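Local coordinates for protein CmeC (Campylobacter jejuni, PDB 4MT4) that probably serves as the trimeric outer membrane channel of a multidrug efflux system, letting exported compounds leave the cell through a beta barrel and a helical tunnel, at residues L54-D59 / N466-F471; A143-Y148 / D455-I460; S157-T162 / I234-D239; E280-Q285 / D352-N357; G367-A372 / K444-G449. All blocks are in the same frame, centred on the assembly; numbering follows the deposited sequence.

Contact 1: L54-D59 / N466-F471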
# COMPACT_ATOMS: atom_id res chain seq x y z
N LEU B 54 -8.60 11.16 -19.96
CA LEU B 54 -9.36 12.21 -19.29
C LEU B 54 -10.86 11.94 -19.32
O LEU B 54 -11.63 12.57 -18.59
CB LEU B 54 -9.06 13.57 -19.92
CG LEU B 54 -7.64 14.10 -19.72
CD1 LEU B 54 -7.41 15.35 -20.55
CD2 LEU B 54 -7.39 14.37 -18.24
N LYS B 55 -11.27 11.01 -20.17
CA LYS B 55 -12.68 10.65 -20.30
C LYS B 55 -13.02 9.36 -19.56
O LYS B 55 -14.07 9.27 -18.93
CB LYS B 55 -13.04 10.51 -21.78
CG LYS B 55 -14.45 10.00 -22.04
CD LYS B 55 -14.69 9.74 -23.52
CE LYS B 55 -16.07 9.14 -23.76
NZ LYS B 55 -16.23 7.84 -23.05
N ASN B 56 -12.13 8.38 -19.62
CA ASN B 56 -12.46 7.03 -19.15
C ASN B 56 -11.71 6.54 -17.91
O ASN B 56 -12.13 5.58 -17.28
CB ASN B 56 -12.25 6.03 -20.29
CG ASN B 56 -13.11 6.33 -21.50
OD1 ASN B 56 -14.25 6.78 -21.38
ND2 ASN B 56 -12.56 6.08 -22.69
N ASN B 57 -10.60 7.19 -17.56
CA ASN B 57 -9.78 6.73 -16.43
C ASN B 57 -10.56 6.71 -15.12
O ASN B 57 -11.11 7.72 -14.69
CB ASN B 57 -8.53 7.60 -16.28
CG ASN B 57 -7.53 7.01 -15.30
OD1 ASN B 57 -7.62 7.23 -14.10
ND2 ASN B 57 -6.57 6.26 -15.83
N ASN B 58 -10.58 5.55 -14.48
CA ASN B 58 -11.37 5.35 -13.27
C ASN B 58 -10.74 5.95 -12.02
O ASN B 58 -11.45 6.36 -11.10
CB ASN B 58 -11.63 3.85 -13.06
CG ASN B 58 -12.63 3.29 -14.04
OD1 ASN B 58 -13.71 3.85 -14.24
ND2 ASN B 58 -12.28 2.18 -14.68
N ASP B 59 -9.41 6.00 -11.98
CA ASP B 59 -8.72 6.66 -10.87
C ASP B 59 -9.03 8.15 -10.87
O ASP B 59 -9.14 8.78 -9.82
CB ASP B 59 -7.21 6.43 -10.94
CG ASP B 59 -6.80 5.06 -10.43
OD1 ASP B 59 -7.55 4.48 -9.61
OD2 ASP B 59 -5.73 4.56 -10.84
N ASN B 466 -15.23 16.59 -20.17
CA ASN B 466 -15.44 15.34 -20.88
C ASN B 466 -15.34 14.10 -19.99
O ASN B 466 -15.39 12.97 -20.49
CB ASN B 466 -14.44 15.21 -22.04
CG ASN B 466 -14.60 16.32 -23.07
OD1 ASN B 466 -13.62 16.94 -23.47
ND2 ASN B 466 -15.83 16.56 -23.49
N LEU B 467 -15.19 14.31 -18.69
CA LEU B 467 -15.11 13.19 -17.75
C LEU B 467 -16.42 12.41 -17.76
O LEU B 467 -17.48 12.94 -17.44
CB LEU B 467 -14.79 13.69 -16.34
CG LEU B 467 -14.52 12.61 -15.29
CD1 LEU B 467 -13.31 11.77 -15.67
CD2 LEU B 467 -14.34 13.23 -13.91
N ASP B 468 -16.33 11.13 -18.13
CA ASP B 468 -17.52 10.29 -18.27
C ASP B 468 -18.11 9.93 -16.91
O ASP B 468 -17.59 9.07 -16.21
CB ASP B 468 -17.19 9.02 -19.05
CG ASP B 468 -18.43 8.32 -19.59
OD1 ASP B 468 -19.44 8.23 -18.86
OD2 ASP B 468 -18.39 7.85 -20.74
N MET B 469 -19.20 10.61 -16.55
CA MET B 469 -19.95 10.28 -15.35
C MET B 469 -21.37 9.88 -15.73
O MET B 469 -22.31 10.12 -14.98
CB MET B 469 -19.95 11.46 -14.38
CG MET B 469 -18.56 11.97 -14.01
SD MET B 469 -17.57 10.76 -13.13
CE MET B 469 -18.45 10.65 -11.58
N SER B 470 -21.51 9.28 -16.91
CA SER B 470 -22.81 8.93 -17.45
C SER B 470 -23.40 7.70 -16.75
O SER B 470 -24.58 7.37 -16.97
CB SER B 470 -22.71 8.67 -18.96
OG SER B 470 -22.04 7.45 -19.21
N PHE B 471 -22.59 7.04 -15.93
CA PHE B 471 -23.04 5.84 -15.24
C PHE B 471 -24.07 6.16 -14.16
O PHE B 471 -24.79 5.28 -13.69
CB PHE B 471 -21.85 5.10 -14.63
CG PHE B 471 -21.11 5.89 -13.58
CD1 PHE B 471 -21.47 5.80 -12.24
CD2 PHE B 471 -20.04 6.71 -13.92
CE1 PHE B 471 -20.79 6.51 -11.27
CE2 PHE B 471 -19.36 7.42 -12.96
CZ PHE B 471 -19.73 7.33 -11.63

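Contact 2: A143-Y148 / D455-I460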
# COMPACT_ATOMS: atom_id res chain seq x y z
N ALA B 143 -8.38 20.61 -0.12
CA ALA B 143 -7.36 19.59 -0.24
C ALA B 143 -7.78 18.53 -1.25
O ALA B 143 -6.94 17.99 -1.98
CB ALA B 143 -7.09 18.95 1.11
N SER B 144 -9.08 18.24 -1.31
CA SER B 144 -9.61 17.27 -2.25
C SER B 144 -9.53 17.80 -3.68
O SER B 144 -9.41 17.03 -4.63
CB SER B 144 -11.06 16.91 -1.90
OG SER B 144 -11.92 18.01 -2.08
N GLU B 145 -9.61 19.12 -3.82
CA GLU B 145 -9.49 19.75 -5.13
C GLU B 145 -8.06 19.65 -5.64
O GLU B 145 -7.83 19.35 -6.81
CB GLU B 145 -9.93 21.22 -5.07
CG GLU B 145 -11.43 21.42 -4.96
CD GLU B 145 -11.82 22.89 -5.01
OE1 GLU B 145 -11.21 23.69 -4.27
OE2 GLU B 145 -12.73 23.24 -5.79
N TYR B 146 -7.11 19.90 -4.75
CA TYR B 146 -5.69 19.79 -5.09
C TYR B 146 -5.30 18.34 -5.32
O TYR B 146 -4.42 18.05 -6.14
CB TYR B 146 -4.83 20.40 -3.98
CG TYR B 146 -4.99 21.90 -3.83
CD1 TYR B 146 -5.19 22.71 -4.94
CD2 TYR B 146 -4.93 22.50 -2.58
CE1 TYR B 146 -5.33 24.08 -4.81
CE2 TYR B 146 -5.07 23.87 -2.44
CZ TYR B 146 -5.27 24.65 -3.56
OH TYR B 146 -5.41 26.01 -3.43
N ASP B 147 -5.96 17.43 -4.60
CA ASP B 147 -5.75 16.00 -4.80
C ASP B 147 -6.26 15.56 -6.16
O ASP B 147 -5.71 14.65 -6.77
CB ASP B 147 -6.44 15.19 -3.70
CG ASP B 147 -5.65 15.17 -2.40
OD1 ASP B 147 -4.43 15.45 -2.44
OD2 ASP B 147 -6.24 14.86 -1.35
N TYR B 148 -7.31 16.21 -6.64
CA TYR B 148 -7.86 15.92 -7.96
C TYR B 148 -6.91 16.40 -9.05
O TYR B 148 -6.71 15.72 -10.06
CB TYR B 148 -9.23 16.55 -8.15
CG TYR B 148 -9.78 16.42 -9.55
CD1 TYR B 148 -10.31 15.22 -10.00
CD2 TYR B 148 -9.77 17.50 -10.43
CE1 TYR B 148 -10.81 15.10 -11.29
CE2 TYR B 148 -10.26 17.39 -11.71
CZ TYR B 148 -10.78 16.18 -12.14
OH TYR B 148 -11.28 16.06 -13.42
N ASP B 455 -8.46 30.29 -9.82
CA ASP B 455 -9.74 29.75 -9.36
C ASP B 455 -9.77 28.24 -9.61
O ASP B 455 -10.06 27.80 -10.72
CB ASP B 455 -10.91 30.44 -10.07
CG ASP B 455 -12.24 30.18 -9.39
OD1 ASP B 455 -12.33 29.24 -8.56
OD2 ASP B 455 -13.21 30.90 -9.69
N THR B 456 -9.46 27.47 -8.58
CA THR B 456 -9.34 26.02 -8.70
C THR B 456 -10.66 25.37 -9.09
O THR B 456 -10.70 24.50 -9.96
CB THR B 456 -8.84 25.39 -7.39
OG1 THR B 456 -7.69 26.10 -6.92
CG2 THR B 456 -8.49 23.93 -7.60
N SER B 457 -11.75 25.80 -8.45
CA SER B 457 -13.07 25.24 -8.71
C SER B 457 -13.50 25.49 -10.16
O SER B 457 -14.02 24.59 -10.83
CB SER B 457 -14.10 25.83 -7.75
OG SER B 457 -13.75 25.55 -6.41
N LYS B 458 -13.29 26.71 -10.63
CA LYS B 458 -13.61 27.08 -12.00
C LYS B 458 -12.74 26.31 -12.99
O LYS B 458 -13.21 25.87 -14.04
CB LYS B 458 -13.43 28.59 -12.20
CG LYS B 458 -13.36 29.03 -13.64
CD LYS B 458 -13.09 30.52 -13.74
CE LYS B 458 -12.68 30.91 -15.15
NZ LYS B 458 -11.41 30.25 -15.56
N ASN B 459 -11.47 26.13 -12.65
CA ASN B 459 -10.55 25.37 -13.48
C ASN B 459 -10.91 23.89 -13.54
O ASN B 459 -10.89 23.28 -14.61
CB ASN B 459 -9.11 25.52 -12.98
CG ASN B 459 -8.51 26.87 -13.33
OD1 ASN B 459 -8.91 27.50 -14.31
ND2 ASN B 459 -7.56 27.32 -12.53
N ILE B 460 -11.25 23.32 -12.39
CA ILE B 460 -11.62 21.90 -12.31
C ILE B 460 -12.86 21.60 -13.14
O ILE B 460 -12.89 20.63 -13.89
CB ILE B 460 -11.86 21.47 -10.85
CG1 ILE B 460 -10.53 21.33 -10.11
CG2 ILE B 460 -12.62 20.16 -10.79
CD1 ILE B 460 -10.67 20.95 -8.65

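Contact 3: S157-T162 / I234-D239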
# COMPACT_ATOMS: atom_id res chain seq x y z
N SER B 157 0.29 12.00 -17.12
CA SER B 157 1.71 11.68 -17.23
C SER B 157 1.94 10.19 -17.42
O SER B 157 2.78 9.78 -18.24
CB SER B 157 2.46 12.16 -15.99
OG SER B 157 2.39 13.57 -15.88
N ASN B 158 1.20 9.37 -16.68
CA ASN B 158 1.31 7.92 -16.79
C ASN B 158 0.84 7.43 -18.16
O ASN B 158 1.42 6.50 -18.72
CB ASN B 158 0.50 7.24 -15.69
CG ASN B 158 1.16 7.35 -14.33
OD1 ASN B 158 2.36 7.62 -14.23
ND2 ASN B 158 0.39 7.14 -13.27
N THR B 159 -0.20 8.06 -18.69
CA THR B 159 -0.73 7.72 -20.00
C THR B 159 0.27 8.05 -21.11
O THR B 159 0.49 7.26 -22.03
CB THR B 159 -2.06 8.45 -20.29
OG1 THR B 159 -3.05 8.02 -19.34
CG2 THR B 159 -2.55 8.15 -21.70
N VAL B 160 0.89 9.22 -21.00
CA VAL B 160 1.88 9.66 -21.99
C VAL B 160 3.11 8.77 -21.98
O VAL B 160 3.60 8.35 -23.03
CB VAL B 160 2.31 11.13 -21.74
CG1 VAL B 160 3.47 11.51 -22.64
CG2 VAL B 160 1.14 12.07 -21.94
N GLN B 161 3.60 8.47 -20.78
CA GLN B 161 4.81 7.66 -20.62
C GLN B 161 4.56 6.19 -20.97
O GLN B 161 5.48 5.48 -21.36
CB GLN B 161 5.36 7.79 -19.20
CG GLN B 161 5.99 9.14 -18.89
CD GLN B 161 6.65 9.19 -17.53
OE1 GLN B 161 6.30 8.42 -16.63
NE2 GLN B 161 7.62 10.09 -17.37
N THR B 162 3.31 5.75 -20.81
CA THR B 162 2.94 4.39 -21.21
C THR B 162 2.86 4.30 -22.73
O THR B 162 3.25 3.30 -23.33
CB THR B 162 1.59 3.97 -20.59
OG1 THR B 162 1.70 3.94 -19.16
CG2 THR B 162 1.17 2.59 -21.08
N ILE B 234 -5.88 -0.33 -20.16
CA ILE B 234 -6.43 -0.20 -18.81
C ILE B 234 -6.52 1.27 -18.40
O ILE B 234 -7.42 1.67 -17.66
CB ILE B 234 -5.58 -0.99 -17.79
CG1 ILE B 234 -5.65 -2.49 -18.09
CG2 ILE B 234 -6.06 -0.73 -16.37
CD1 ILE B 234 -4.93 -3.36 -17.07
N LEU B 235 -5.60 2.08 -18.90
CA LEU B 235 -5.53 3.49 -18.54
C LEU B 235 -6.55 4.37 -19.26
O LEU B 235 -6.93 5.42 -18.75
CB LEU B 235 -4.12 4.03 -18.80
CG LEU B 235 -3.02 3.73 -17.77
CD1 LEU B 235 -1.66 4.15 -18.31
CD2 LEU B 235 -3.31 4.42 -16.45
N THR B 236 -7.00 3.94 -20.44
CA THR B 236 -7.72 4.85 -21.33
C THR B 236 -9.05 4.34 -21.90
O THR B 236 -9.85 5.13 -22.41
CB THR B 236 -6.83 5.23 -22.54
OG1 THR B 236 -6.43 4.05 -23.24
CG2 THR B 236 -5.60 5.99 -22.07
N SER B 237 -9.30 3.03 -21.81
CA SER B 237 -10.45 2.45 -22.51
C SER B 237 -11.60 2.05 -21.59
O SER B 237 -11.40 1.63 -20.46
CB SER B 237 -10.00 1.23 -23.32
OG SER B 237 -11.09 0.69 -24.05
N ASN B 238 -12.82 2.19 -22.11
CA ASN B 238 -14.02 1.70 -21.43
C ASN B 238 -14.75 0.69 -22.31
O ASN B 238 -15.88 0.29 -22.02
CB ASN B 238 -14.96 2.85 -21.08
CG ASN B 238 -15.53 3.54 -22.30
OD1 ASN B 238 -14.88 3.62 -23.34
ND2 ASN B 238 -16.76 4.04 -22.18
N ASP B 239 -14.10 0.28 -23.39
CA ASP B 239 -14.66 -0.70 -24.32
C ASP B 239 -13.95 -2.04 -24.13
O ASP B 239 -12.74 -2.13 -24.29
CB ASP B 239 -14.53 -0.21 -25.76
CG ASP B 239 -15.29 -1.08 -26.74
OD1 ASP B 239 -14.83 -2.21 -27.02
OD2 ASP B 239 -16.34 -0.63 -27.24

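Contact 4: E280-Q285 / D352-N357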
# COMPACT_ATOMS: atom_id res chain seq x y z
N GLU B 280 -3.27 22.34 2.82
CA GLU B 280 -4.66 22.44 3.25
C GLU B 280 -5.02 21.42 4.31
O GLU B 280 -5.84 21.68 5.19
CB GLU B 280 -5.60 22.30 2.05
CG GLU B 280 -5.51 23.44 1.06
CD GLU B 280 -6.08 24.75 1.59
OE1 GLU B 280 -6.78 24.74 2.63
OE2 GLU B 280 -5.83 25.80 0.96
N LYS B 281 -4.41 20.24 4.23
CA LYS B 281 -4.64 19.20 5.22
C LYS B 281 -4.01 19.58 6.56
O LYS B 281 -4.42 19.10 7.61
CB LYS B 281 -4.09 17.86 4.73
CG LYS B 281 -4.88 17.27 3.58
CD LYS B 281 -4.28 15.97 3.09
CE LYS B 281 -5.05 15.43 1.89
NZ LYS B 281 -4.50 14.13 1.41
N LEU B 282 -3.02 20.47 6.50
CA LEU B 282 -2.37 20.96 7.71
C LEU B 282 -3.23 22.00 8.42
O LEU B 282 -3.38 21.96 9.64
CB LEU B 282 -1.00 21.55 7.38
CG LEU B 282 -0.26 22.27 8.52
CD1 LEU B 282 -0.06 21.34 9.71
CD2 LEU B 282 1.07 22.81 8.03
N THR B 283 -3.82 22.92 7.66
CA THR B 283 -4.71 23.93 8.23
C THR B 283 -5.99 23.27 8.74
O THR B 283 -6.62 23.75 9.67
CB THR B 283 -5.11 25.01 7.21
OG1 THR B 283 -6.38 24.68 6.63
CG2 THR B 283 -4.07 25.13 6.11
N GLN B 284 -6.36 22.16 8.10
CA GLN B 284 -7.53 21.40 8.51
C GLN B 284 -7.36 20.87 9.93
O GLN B 284 -8.24 21.02 10.77
CB GLN B 284 -7.79 20.25 7.54
CG GLN B 284 -8.91 19.32 7.97
CD GLN B 284 -9.14 18.20 6.99
OE1 GLN B 284 -8.22 17.73 6.33
NE2 GLN B 284 -10.39 17.75 6.89
N GLN B 285 -6.20 20.26 10.18
CA GLN B 285 -5.89 19.72 11.50
C GLN B 285 -5.71 20.85 12.52
O GLN B 285 -6.00 20.68 13.70
CB GLN B 285 -4.62 18.86 11.44
CG GLN B 285 -4.77 17.62 10.57
CD GLN B 285 -5.85 16.69 11.08
OE1 GLN B 285 -5.97 16.44 12.28
NE2 GLN B 285 -6.66 16.17 10.16
N ASP B 352 0.62 17.97 14.25
CA ASP B 352 2.05 17.72 14.09
C ASP B 352 2.30 16.69 13.00
O ASP B 352 3.23 16.83 12.21
CB ASP B 352 2.67 17.25 15.41
CG ASP B 352 2.58 18.29 16.51
OD1 ASP B 352 2.32 19.47 16.20
OD2 ASP B 352 2.79 17.93 17.69
N GLU B 353 1.47 15.66 12.96
CA GLU B 353 1.57 14.62 11.95
C GLU B 353 1.34 15.20 10.56
O GLU B 353 2.03 14.85 9.60
CB GLU B 353 0.57 13.50 12.23
CG GLU B 353 0.58 12.38 11.20
CD GLU B 353 -0.33 11.23 11.57
OE1 GLU B 353 -1.07 11.35 12.58
OE2 GLU B 353 -0.31 10.20 10.87
N ALA B 354 0.38 16.11 10.46
CA ALA B 354 0.08 16.77 9.19
C ALA B 354 1.20 17.71 8.79
O ALA B 354 1.43 17.95 7.60
CB ALA B 354 -1.24 17.52 9.29
N PHE B 355 1.91 18.25 9.78
CA PHE B 355 3.05 19.13 9.52
C PHE B 355 4.22 18.31 8.99
O PHE B 355 4.90 18.72 8.05
CB PHE B 355 3.47 19.88 10.79
CG PHE B 355 4.40 21.03 10.53
CD1 PHE B 355 5.76 20.82 10.34
CD2 PHE B 355 3.92 22.33 10.48
CE1 PHE B 355 6.62 21.88 10.10
CE2 PHE B 355 4.78 23.39 10.24
CZ PHE B 355 6.13 23.16 10.05
N VAL B 356 4.45 17.15 9.60
CA VAL B 356 5.52 16.25 9.17
C VAL B 356 5.24 15.73 7.76
O VAL B 356 6.16 15.58 6.95
CB VAL B 356 5.70 15.08 10.15
CG1 VAL B 356 6.71 14.08 9.62
CG2 VAL B 356 6.12 15.59 11.52
N ASN B 357 3.97 15.46 7.48
CA ASN B 357 3.55 15.06 6.14
C ASN B 357 3.84 16.17 5.13
O ASN B 357 4.21 15.90 3.99
CB ASN B 357 2.06 14.71 6.12
CG ASN B 357 1.77 13.38 6.79
OD1 ASN B 357 2.67 12.56 6.99
ND2 ASN B 357 0.51 13.15 7.12

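Contact 5: G367-A372 / K444-G449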
# COMPACT_ATOMS: atom_id res chain seq x y z
N GLY B 367 13.46 16.69 -4.31
CA GLY B 367 14.28 15.57 -4.73
C GLY B 367 13.93 15.13 -6.13
O GLY B 367 14.81 14.81 -6.93
N GLU B 368 12.64 15.12 -6.43
CA GLU B 368 12.16 14.77 -7.76
C GLU B 368 12.60 15.80 -8.80
O GLU B 368 12.96 15.45 -9.92
CB GLU B 368 10.63 14.65 -7.78
CG GLU B 368 10.07 13.52 -6.93
CD GLU B 368 8.55 13.53 -6.87
OE1 GLU B 368 7.94 14.48 -7.40
OE2 GLU B 368 7.97 12.59 -6.29
N ILE B 369 12.59 17.07 -8.41
CA ILE B 369 12.98 18.16 -9.30
C ILE B 369 14.46 18.08 -9.66
O ILE B 369 14.84 18.29 -10.81
CB ILE B 369 12.66 19.54 -8.67
CG1 ILE B 369 11.15 19.76 -8.61
CG2 ILE B 369 13.33 20.66 -9.46
CD1 ILE B 369 10.75 21.05 -7.94
N ARG B 370 15.29 17.78 -8.67
CA ARG B 370 16.73 17.64 -8.90
C ARG B 370 17.02 16.52 -9.90
O ARG B 370 17.79 16.70 -10.84
CB ARG B 370 17.47 17.36 -7.59
CG ARG B 370 18.95 17.06 -7.79
CD ARG B 370 19.63 16.63 -6.50
NE ARG B 370 21.08 16.57 -6.64
CZ ARG B 370 21.93 16.67 -5.62
NH1 ARG B 370 21.48 16.83 -4.39
NH2 ARG B 370 23.24 16.61 -5.84
N TYR B 371 16.40 15.36 -9.68
CA TYR B 371 16.64 14.21 -10.54
C TYR B 371 16.10 14.44 -11.94
O TYR B 371 16.78 14.17 -12.93
CB TYR B 371 16.02 12.94 -9.95
CG TYR B 371 16.35 11.70 -10.73
CD1 TYR B 371 17.56 11.05 -10.55
CD2 TYR B 371 15.47 11.18 -11.67
CE1 TYR B 371 17.88 9.91 -11.27
CE2 TYR B 371 15.78 10.05 -12.40
CZ TYR B 371 16.99 9.42 -12.19
OH TYR B 371 17.31 8.29 -12.91
N ALA B 372 14.87 14.96 -12.03
CA ALA B 372 14.23 15.19 -13.32
C ALA B 372 15.05 16.12 -14.20
O ALA B 372 15.17 15.90 -15.40
CB ALA B 372 12.83 15.74 -13.11
N LYS B 444 6.08 17.00 -15.01
CA LYS B 444 5.35 16.47 -13.86
C LYS B 444 5.88 17.05 -12.55
O LYS B 444 5.10 17.39 -11.66
CB LYS B 444 5.45 14.94 -13.82
CG LYS B 444 4.66 14.30 -12.69
CD LYS B 444 5.19 12.91 -12.35
CE LYS B 444 5.23 12.01 -13.57
NZ LYS B 444 5.75 10.65 -13.24
N ALA B 445 7.20 17.16 -12.44
CA ALA B 445 7.83 17.63 -11.21
C ALA B 445 7.56 19.11 -10.95
O ALA B 445 7.63 19.56 -9.81
CB ALA B 445 9.33 17.38 -11.27
N PHE B 446 7.24 19.85 -12.00
CA PHE B 446 6.98 21.28 -11.88
C PHE B 446 5.49 21.59 -11.84
O PHE B 446 5.08 22.75 -11.91
CB PHE B 446 7.64 22.05 -13.03
CG PHE B 446 9.11 22.31 -12.81
CD1 PHE B 446 10.05 21.34 -13.10
CD2 PHE B 446 9.54 23.53 -12.32
CE1 PHE B 446 11.39 21.58 -12.90
CE2 PHE B 446 10.88 23.77 -12.11
CZ PHE B 446 11.81 22.79 -12.41
N GLY B 447 4.67 20.55 -11.72
CA GLY B 447 3.24 20.72 -11.52
C GLY B 447 2.38 20.61 -12.77
O GLY B 447 1.16 20.62 -12.68
N GLY B 448 3.02 20.51 -13.93
CA GLY B 448 2.31 20.33 -15.18
C GLY B 448 1.45 21.51 -15.60
O GLY B 448 0.54 21.36 -16.41
N GLY B 449 1.73 22.68 -15.04
CA GLY B 449 1.01 23.89 -15.41
C GLY B 449 0.02 24.36 -14.36
O GLY B 449 -0.70 25.33 -14.57

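Contact 1: L54-D59 / N466-F471
The backbones of K55 and L467 come within 4.3 Å of each other, CA to CA, where the last turn of helix 44-56 meets the irregular tail that follows helix 456-463. One backbone bond fastens the two chains here: D468 N donates to K55 O at 3.0 Å. Just before it, N466 O lies against the start of the lysine side chain, 3.5 Å from K55 CG. K55 and D468 then run side by side, pointing the same way. With CG anti to the backbone N (chi1 174°) the lysine stays extended until a bend at its last torsion, which brings K55 NZ to D468 OD2 at 3.2 Å, a salt bridge on the anti lone pair of that oxygen. K55 NZ also donates to N56 OD1 at 2.8 Å, so the ammonium group is shared between a carboxylate and an amide of its own helix. The other carboxylate oxygen, OD1, turns to its own chain and accepts from both S470 N and S470 OG; the bond to the amide makes an Asx turn. L467 lays its CD1 against the backbone, 3.5 Å from L54 O, and packs its apolar side chain on L60 and F64 of helix 58-79. Further along the tail, the ring of F471 meets that of F355 of a neighbouring subunit. With one oxygen bonded to the lysine and the other to S470, the D468 carboxylate is fixed in rotation, and the paired charges probably favour its ionised form.

Contact 2: A143-Y148 / D455-I460
T456, right after the N-cap D455, whose OD1 takes a weak bond from K458 N, meets E145 and Y146 of the long helix 129-195. The axes of the two short helical segments pass 10.7 Å apart at 40°. T456 splits its two branches: CG2 lies 4.0 Å from E145 CB, while OG1 comes obliquely to the Y146 ring, 3.8 Å from CE1, the two side chains crossing at about a right angle. S457 makes the polar link. Its OG donates to E145 OE2 at 2.6 Å, using the syn lone pair on the side of the other carboxylate oxygen. The glutamate reaches it because its chain is extended beyond CG (chi2 -176°), carrying the carboxylate out to S457. One turn after T456, I460 touches E145 and Y148 with different branches. Its CD1 rests on the aliphatic base of the glutamate, 3.7 Å from E145 CB, and its CG2 approaches the tyrosine ring obliquely, 3.8 Å from Y148 CE2. Y148 and I460 slide past each other in opposite directions; the phenol hydroxyl continues to a hydrogen bond with S464 OG, just past the end of that short helix. M67 of helix 58-79 also touches I460, so the isoleucine is enclosed by two helices. The arrangement is that of a short C-terminal helix laid obliquely on the long helical bundle of an outer membrane factor, seated by an apolar residue and tied by one serine-carboxylate bond near its N-terminal end.

Contact 3: S157-T162 / I234-D239
This is a small packing contact within a helical hairpin: L235, in the last turn of helix 201-236 and in a region predicted to be coiled coil, leans on the middle of helix 129-195, the long helix that precedes it in the chain. No hydrogen bond joins the two segments. T159 and L235 are the nearest residues, 6.6 Å between their CA atoms. The leucine has CG anti to its carbonyl carbon (chi1 -79°), and this directs CD1 at the turn from N158 to T162. It meets T162 tip to tip, with L235 CD1 3.5 Å from T162 OG1 and 3.9 Å from N158 O. The hydroxyl has its polar partner within the helix: T162 OG1 donates to N158 O at 2.6 Å, tilted 30° from the carbonyl plane. The same oxygen takes the helical bond from T162 N on the opposite face of its plane, so two donors from one residue grip it, and the threonine's rotation is set. T159 OG1 likewise bonds back to V155 O, and T236 OG1 to L232 O. T159 and T236 meet through methyls, their CG2 atoms 3.8 Å apart where the side chains meet at a slant, whereas T162 meets the leucine with its already bonded oxygen. After T236 the chain leaves the helix, and S237 OG accepts from D239 N in an ST turn. Helix 44-56 closes the contact through A53 on T159 and through V49 and L52 on T236, while helix 411-445 packs against the S157 and V160 part of helix 129-195.

Contact 4: E280-Q285 / D352-N357
L282 holds CG anti to its backbone N (chi1 173°), and F355 does the same across the contact (chi1 -166°), which lays the two side chains next to each other, pointing the same way. Between them the leucine methyls divide the work. L282 CD2 comes obliquely to the ring, 3.8 Å from F355 CD2, whereas L282 CD1 reaches in to the helix backbone, 3.7 Å from F355 N. The helices run antiparallel, at 168° with 8.5 Å between the short axes, and come nearest at L282 and A354, whose CA atoms are 5.1 Å apart. Such closeness fits the alanine, whose single methyl sits over the turn from K281 to Q285. A354 CB lies 3.9 Å from K281 O, 4.0 Å from L282 CD1 and 3.8 Å from Q285 CG, the atom through which the glutamine joins. K281 points its first bond to the neighbouring helix but leads its amine away, to a long, weak ion pair with D147 of helix 129-195. I9 and P10, from the N-terminal stretch, pack on L282 and F355 respectively. Helix 339-405 also borders a neighbouring subunit, where Q69 donates to E353 OE1. This is antiparallel packing of helix 273-293 on the long helix 339-405, the two flanking strands 299-310 and 322-335 in sequence, as in the outer membrane factor fold. No hydrogen bond and no charged group takes part across the two segments, so the contact probably owes its stability to the burial of L282, A354 and F355.

Contact 5: G367-A372 / K444-G449
A445, I369 and F446 account for most of the surface buried here, between helix 339-405 and the C-terminal end of helix 411-445. A445 is the point of nearest approach, its CA 5.5 Å from that of I369. A445 CB faces the other helix and touches I369 CG1 at 4.0 Å and, more loosely, A372 CB at 4.3 Å. I369 works with both branches: CG1 also lies 3.7 Å from A445 O, and CG2, anti to the backbone N, comes obliquely to the F446 ring, 3.9 Å from CZ. The two side chains cross at about a right angle, and I33 and P261 pack on the same phenylalanine. R272 joins the two segments from outside, with a salt bridge to E368 OE1 and a hydrogen bond to A445 O, so the carbonyl near the helix end has a charged donor. F446 is the first residue to leave the helix, and G447, G448 and G449 continue with positive phi. R370 donates to backbone oxygens of I243 and K246 of a neighbouring subunit. The arrangement is a hairpin of two long helices, as in the alpha-helical tunnel of outer membrane factors, packed where the second gives way to a glycine-rich loop.

How the contacts relate
Contact 1 spans the widest stretch of chain and encloses the other four; contact 2 in turn encloses contacts 3, 4 and 5, which follow one another in series. Helix 129-195 serves contacts 2 and 3, whose centres are about 22 Å apart. Helix 339-405 serves contacts 4 and 5, with about 23 Å between centres. Contacts 1 and 3 are closest, about 12 Å between centres, and are joined through N56 and N57 to the backbone oxygens of T236 and L235. K281 and E280 connect contact 4 to contact 2, while K444 packs contact 5 on S157 of contact 3. Together they tie the C-terminal tail and both halves of the chain's helices into one bundle; contacts 1, 3, 4 and 5 also reach neighbouring subunits.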